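Local coordinates for 4-alpha-glucanotransferase (Corynebacterium glutamicum, PDB 5B68), which belongs to the amylomaltases, enzymes that combine an N-terminal beta-sandwich region with a large domain of the TIM-barrel clan, at residues F327-W330 against C331-E335; I441-R444 against N445-R448. All blocks are in the same frame, centred on the assembly; numbering follows the deposited sequence.

Contact 1: residues F327-W330 against C331-E335; sequences FATW and CADRE
Trp330 swings CG opposite its own backbone N (chi1 177°), which leans the indole forward along helix 307-338, while Arg334, one turn on, keeps CG beside its N (chi1 -85°), and the two side chains run together in the same direction. The methylene CG of Arg334 therefore settles over the six-membered ring, 3.7 Å from its centroid, as a CH-pi contact that also brings CG within 3.5 Å of Trp330 CZ2. Bends at chi2 and chi3 turn the guanidinium so that Trp330 CH2 lies over one of its faces, 4.0 Å from Arg334 NH2, the two planes 58° apart. Cys331 meets two aromatics differently: SG lies over the Phe327 face, 3.9 Å from the ring centroid, but at the edge of Trp330, 3.8 Å from CE3. Beneath these side chains the regular i to i+4 helical bonds continue, among them Arg334 N to Trp330 O at 2.9 Å. Phe327 also stacks on Phe242, and helix 396-400 packs on Phe327 and Trp330. On another side of the helix Asp333 makes a salt bridge with Arg349. The chemistry is chiefly dispersive and weakly electrostatic: a polarisable thiol and an aliphatic arginine stem meet pi surfaces, consistent with an apolar cluster bordered by charge.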
loop_
_atom_site.group_PDB
_atom_site.type_symbol
_atom_site.label_atom_id
_atom_site.label_comp_id
_atom_site.label_asym_id
_atom_site.label_seq_id
_atom_site.Cartn_x
_atom_site.Cartn_y
_atom_site.Cartn_z
ATOM N N PHE A 327 -2.485 18.390 5.781
ATOM C CA PHE A 327 -3.586 17.505 5.445
ATOM C C PHE A 327 -4.939 18.125 5.993
ATOM O O PHE A 327 -5.932 18.190 5.291
ATOM C CB PHE A 327 -3.385 16.145 6.107
ATOM C CG PHE A 327 -4.608 15.263 6.005
ATOM C CD1 PHE A 327 -4.946 14.750 4.805
ATOM C CD2 PHE A 327 -5.375 14.969 7.124
ATOM C CE1 PHE A 327 -6.056 13.931 4.682
ATOM C CE2 PHE A 327 -6.475 14.161 7.003
ATOM C CZ PHE A 327 -6.820 13.673 5.787
ATOM N N ALA A 328 -4.908 18.504 7.239
ATOM C CA ALA A 328 -6.093 18.998 7.962
ATOM C C ALA A 328 -6.572 20.336 7.349
ATOM O O ALA A 328 -7.754 20.576 7.255
ATOM C CB ALA A 328 -5.783 19.173 9.412
ATOM N N THR A 329 -5.630 21.155 6.911
ATOM C CA THR A 329 -5.974 22.438 6.277
ATOM C C THR A 329 -6.628 22.183 4.929
ATOM O O THR A 329 -7.605 22.820 4.585
ATOM C CB THR A 329 -4.738 23.328 6.110
ATOM O OG1 THR A 329 -4.143 23.563 7.392
ATOM C CG2 THR A 329 -5.109 24.625 5.397
ATOM N N TRP A 330 -6.107 21.234 4.154
ATOM C CA TRP A 330 -6.699 20.803 2.924
ATOM C C TRP A 330 -8.138 20.314 3.186
ATOM O O TRP A 330 -9.042 20.664 2.411
ATOM C CB TRP A 330 -5.866 19.705 2.212
ATOM C CG TRP A 330 -6.472 19.172 0.966
ATOM C CD1 TRP A 330 -6.251 19.588 -0.293
ATOM C CD2 TRP A 330 -7.420 18.086 0.873
ATOM N NE1 TRP A 330 -7.037 18.860 -1.179
ATOM C CE2 TRP A 330 -7.755 17.941 -0.472
ATOM C CE3 TRP A 330 -8.002 17.234 1.816
ATOM C CZ2 TRP A 330 -8.676 16.975 -0.921
ATOM C CZ3 TRP A 330 -8.940 16.252 1.357
ATOM C CH2 TRP A 330 -9.246 16.151 0.025
ATOM N N CYS A 331 -8.343 19.515 4.232
ATOM C CA CYS A 331 -9.722 19.077 4.564
ATOM C C CYS A 331 -10.659 20.272 4.858
ATOM O O CYS A 331 -11.751 20.306 4.381
ATOM C CB CYS A 331 -9.769 18.200 5.768
ATOM S SG CYS A 331 -8.894 16.590 5.425
ATOM N N ALA A 332 -10.168 21.207 5.638
ATOM C CA ALA A 332 -10.932 22.445 5.953
ATOM C C ALA A 332 -11.291 23.189 4.687
ATOM O O ALA A 332 -12.478 23.563 4.450
ATOM C CB ALA A 332 -10.105 23.286 6.929
ATOM N N ASP A 333 -10.333 23.319 3.777
ATOM C CA ASP A 333 -10.596 23.987 2.517
ATOM C C ASP A 333 -11.627 23.263 1.644
ATOM O O ASP A 333 -12.426 23.948 0.984
ATOM C CB ASP A 333 -9.330 24.211 1.717
ATOM C CG ASP A 333 -8.428 25.265 2.331
ATOM O OD1 ASP A 333 -8.917 26.062 3.171
ATOM O OD2 ASP A 333 -7.229 25.236 1.991
ATOM N N ARG A 334 -11.562 21.935 1.584
ATOM C CA ARG A 334 -12.516 21.146 0.821
ATOM C C ARG A 334 -13.921 21.230 1.401
ATOM O O ARG A 334 -14.887 21.366 0.692
ATOM C CB ARG A 334 -12.066 19.687 0.750
ATOM C CG ARG A 334 -11.091 19.410 -0.386
ATOM C CD ARG A 334 -11.815 19.061 -1.675
ATOM N NE ARG A 334 -12.943 18.197 -1.357
ATOM C CZ ARG A 334 -13.113 16.950 -1.787
ATOM N NH1 ARG A 334 -14.169 16.270 -1.382
ATOM N NH2 ARG A 334 -12.254 16.393 -2.616
ATOM N N GLU A 335 -14.009 21.148 2.710
ATOM C CA GLU A 335 -15.271 21.284 3.402
ATOM C C GLU A 335 -15.912 22.664 3.080
ATOM O O GLU A 335 -17.104 22.785 2.768
ATOM C CB GLU A 335 -15.122 21.130 4.919
ATOM C CG GLU A 335 -16.416 21.485 5.641
ATOM C CD GLU A 335 -16.462 21.258 7.119
ATOM O OE1 GLU A 335 -17.394 21.795 7.746
ATOM O OE2 GLU A 335 -15.607 20.578 7.699
#

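Contact 2: residues I441-R444 against N445-R448; sequences IPWR and NLLR. With SO4 (sulfate ion), chain K; SO4 (sulfate ion), chain F.
Leu447 lays CD1 over the middle of the Trp443 indole, 3.6 Å from the centroid of the five-membered ring, a CH-pi contact on one face, while Leu446 brings CD2 to the ring edge at 3.9 Å from CE3. The guanidinium of Arg444 has the CD1 methyl of Ile441 over one face, with Asn445 OD1 and a sulfate ion, probably from the crystallisation liquor, at its edge. Asn445 OD1 receives Arg444 NE at 3.1 Å, almost exactly in the guanidinium plane, and a weaker, more bent bond from NH2. Lying at the edge between NE and NH2, one oxygen serves both donors; the amide and guanidinium planes are 28° apart. Along the adjoining edge Arg444 NH1 and Arg444 NH2 reach separate oxygens of the sulfate, O3 at 2.6 Å and O4 at 2.9 Å, and in this crystal these bonds and the amide hold the group's rotation. All this lies on helix 441-452, a helix of the TIM-barrel domain that leads into strand 456-459; its apolar side packs on strand 382-387 and helix 487-500, where Trp443 NE1 bonds to Leu490 O. Toward the beta sandwich, Trp143 of strand 142-150 makes a cation-pi contact with Arg444 and also touches Ile441 and Arg448. Arg448, side by side with Arg444 and bent at chi3, places its guanidinium face against Arg444 CD, 4.0 Å from Arg448 NH2. Glu497 forms a salt bridge with that same NH2, whereas NH1 makes a weak bond to O3 of a second sulfate.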
loop_
_atom_site.group_PDB
_atom_site.type_symbol
_atom_site.label_atom_id
_atom_site.label_comp_id
_atom_site.label_asym_id
_atom_site.label_seq_id
_atom_site.Cartn_x
_atom_site.Cartn_y
_atom_site.Cartn_z
ATOM N N ILE A 441 11.577 12.080 2.737
ATOM C CA ILE A 441 10.857 12.244 3.960
ATOM C C ILE A 441 9.345 11.938 3.807
ATOM O O ILE A 441 8.775 11.350 4.738
ATOM C CB ILE A 441 11.103 13.644 4.576
ATOM C CG1 ILE A 441 12.577 13.778 4.973
ATOM C CG2 ILE A 441 10.110 13.916 5.703
ATOM C CD1 ILE A 441 13.064 12.858 6.097
ATOM N N PRO A 442 8.728 12.267 2.647
ATOM C CA PRO A 442 7.302 11.874 2.471
ATOM C C PRO A 442 7.046 10.343 2.459
ATOM O O PRO A 442 6.023 9.873 2.965
ATOM C CB PRO A 442 6.973 12.506 1.150
ATOM C CG PRO A 442 7.802 13.782 1.150
ATOM C CD PRO A 442 9.113 13.227 1.614
ATOM N N TRP A 443 8.011 9.601 1.925
ATOM C CA TRP A 443 7.946 8.112 1.900
ATOM C C TRP A 443 8.124 7.603 3.350
ATOM O O TRP A 443 7.342 6.767 3.859
ATOM C CB TRP A 443 9.040 7.577 0.987
ATOM C CG TRP A 443 9.175 6.097 0.875
ATOM C CD1 TRP A 443 10.336 5.417 0.907
ATOM C CD2 TRP A 443 8.162 5.135 0.556
ATOM N NE1 TRP A 443 10.115 4.077 0.743
ATOM C CE2 TRP A 443 8.801 3.885 0.452
ATOM C CE3 TRP A 443 6.791 5.205 0.339
ATOM C CZ2 TRP A 443 8.103 2.701 0.201
ATOM C CZ3 TRP A 443 6.093 4.072 0.099
ATOM C CH2 TRP A 443 6.757 2.799 0.004
ATOM N N ARG A 444 9.163 8.113 4.075
ATOM C CA ARG A 444 9.310 7.815 5.463
ATOM C C ARG A 444 8.018 8.054 6.292
ATOM O O ARG A 444 7.623 7.203 7.095
ATOM C CB ARG A 444 10.419 8.680 6.136
ATOM C CG ARG A 444 10.607 8.306 7.602
ATOM C CD ARG A 444 11.580 9.263 8.288
ATOM N NE ARG A 444 10.952 10.533 8.540
ATOM C CZ ARG A 444 11.567 11.605 9.064
ATOM N NH1 ARG A 444 12.854 11.544 9.367
ATOM N NH2 ARG A 444 10.902 12.777 9.216
ATOM N N ASN A 445 7.418 9.231 6.115
ATOM C CA ASN A 445 6.345 9.627 7.008
ATOM C C ASN A 445 5.078 8.775 6.770
ATOM O O ASN A 445 4.412 8.393 7.770
ATOM C CB ASN A 445 6.052 11.113 6.836
ATOM C CG ASN A 445 7.151 11.992 7.448
ATOM O OD1 ASN A 445 8.046 11.519 8.108
ATOM N ND2 ASN A 445 7.027 13.269 7.252
ATOM N N LEU A 446 4.754 8.471 5.510
ATOM C CA LEU A 446 3.589 7.620 5.259
ATOM C C LEU A 446 3.843 6.200 5.835
ATOM O O LEU A 446 2.975 5.638 6.541
ATOM C CB LEU A 446 3.161 7.640 3.835
ATOM C CG LEU A 446 3.905 6.797 2.818
ATOM C CD1 LEU A 446 3.438 5.344 2.745
ATOM C CD2 LEU A 446 3.791 7.456 1.502
ATOM N N LEU A 447 5.061 5.681 5.641
ATOM C CA LEU A 447 5.381 4.390 6.178
ATOM C C LEU A 447 5.320 4.341 7.693
ATOM O O LEU A 447 4.824 3.347 8.315
ATOM C CB LEU A 447 6.755 3.888 5.687
ATOM C CG LEU A 447 6.905 3.523 4.232
ATOM C CD1 LEU A 447 8.370 3.365 3.795
ATOM C CD2 LEU A 447 6.122 2.230 3.980
ATOM N N ARG A 448 5.924 5.338 8.336
ATOM C CA ARG A 448 5.929 5.316 9.749
ATOM C C ARG A 448 4.473 5.333 10.345
ATOM O O ARG A 448 4.207 4.681 11.329
ATOM C CB ARG A 448 6.710 6.519 10.275
ATOM C CG ARG A 448 6.827 6.527 11.744
ATOM C CD ARG A 448 7.977 7.348 12.191
ATOM N NE ARG A 448 9.254 6.872 11.682
ATOM C CZ ARG A 448 10.414 7.402 12.020
ATOM N NH1 ARG A 448 10.444 8.428 12.871
ATOM N NH2 ARG A 448 11.559 6.941 11.514
HETATM S S SO4 K . 13.726 14.852 10.499
HETATM O O1 SO4 K . 14.303 15.322 11.788
HETATM O O2 SO4 K . 13.995 15.804 9.390
HETATM O O3 SO4 K . 14.342 13.540 10.123
HETATM O O4 SO4 K . 12.261 14.786 10.731
HETATM S S SO4 F . 8.232 8.792 16.426
HETATM O O1 SO4 F . 8.521 10.077 17.116
HETATM O O2 SO4 F . 9.424 7.933 16.414
HETATM O O3 SO4 F . 7.793 9.142 15.029
HETATM O O4 SO4 F . 7.262 8.063 17.233
#

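Contacts 1 and 2 show how a barrel domain can use the same local device, side chains meeting within about a turn of helix, in different settings. Contact 1 comes first along the chain, on helix 307-338, within the long excursion between strands 215-218 and 382-387 of the parallel sheet. Contact 2 follows on helix 441-452, after strand 382-387 and shortly before strand 456-459. Their centres are 20 Å apart and their nearest atoms about 11 Å, without touching. Contact 1 lies farther from the centre of the chain, in a helical region that appears to be an addition to the barrel, whereas contact 2 touches both barrel and beta sandwich and so is part of their interface.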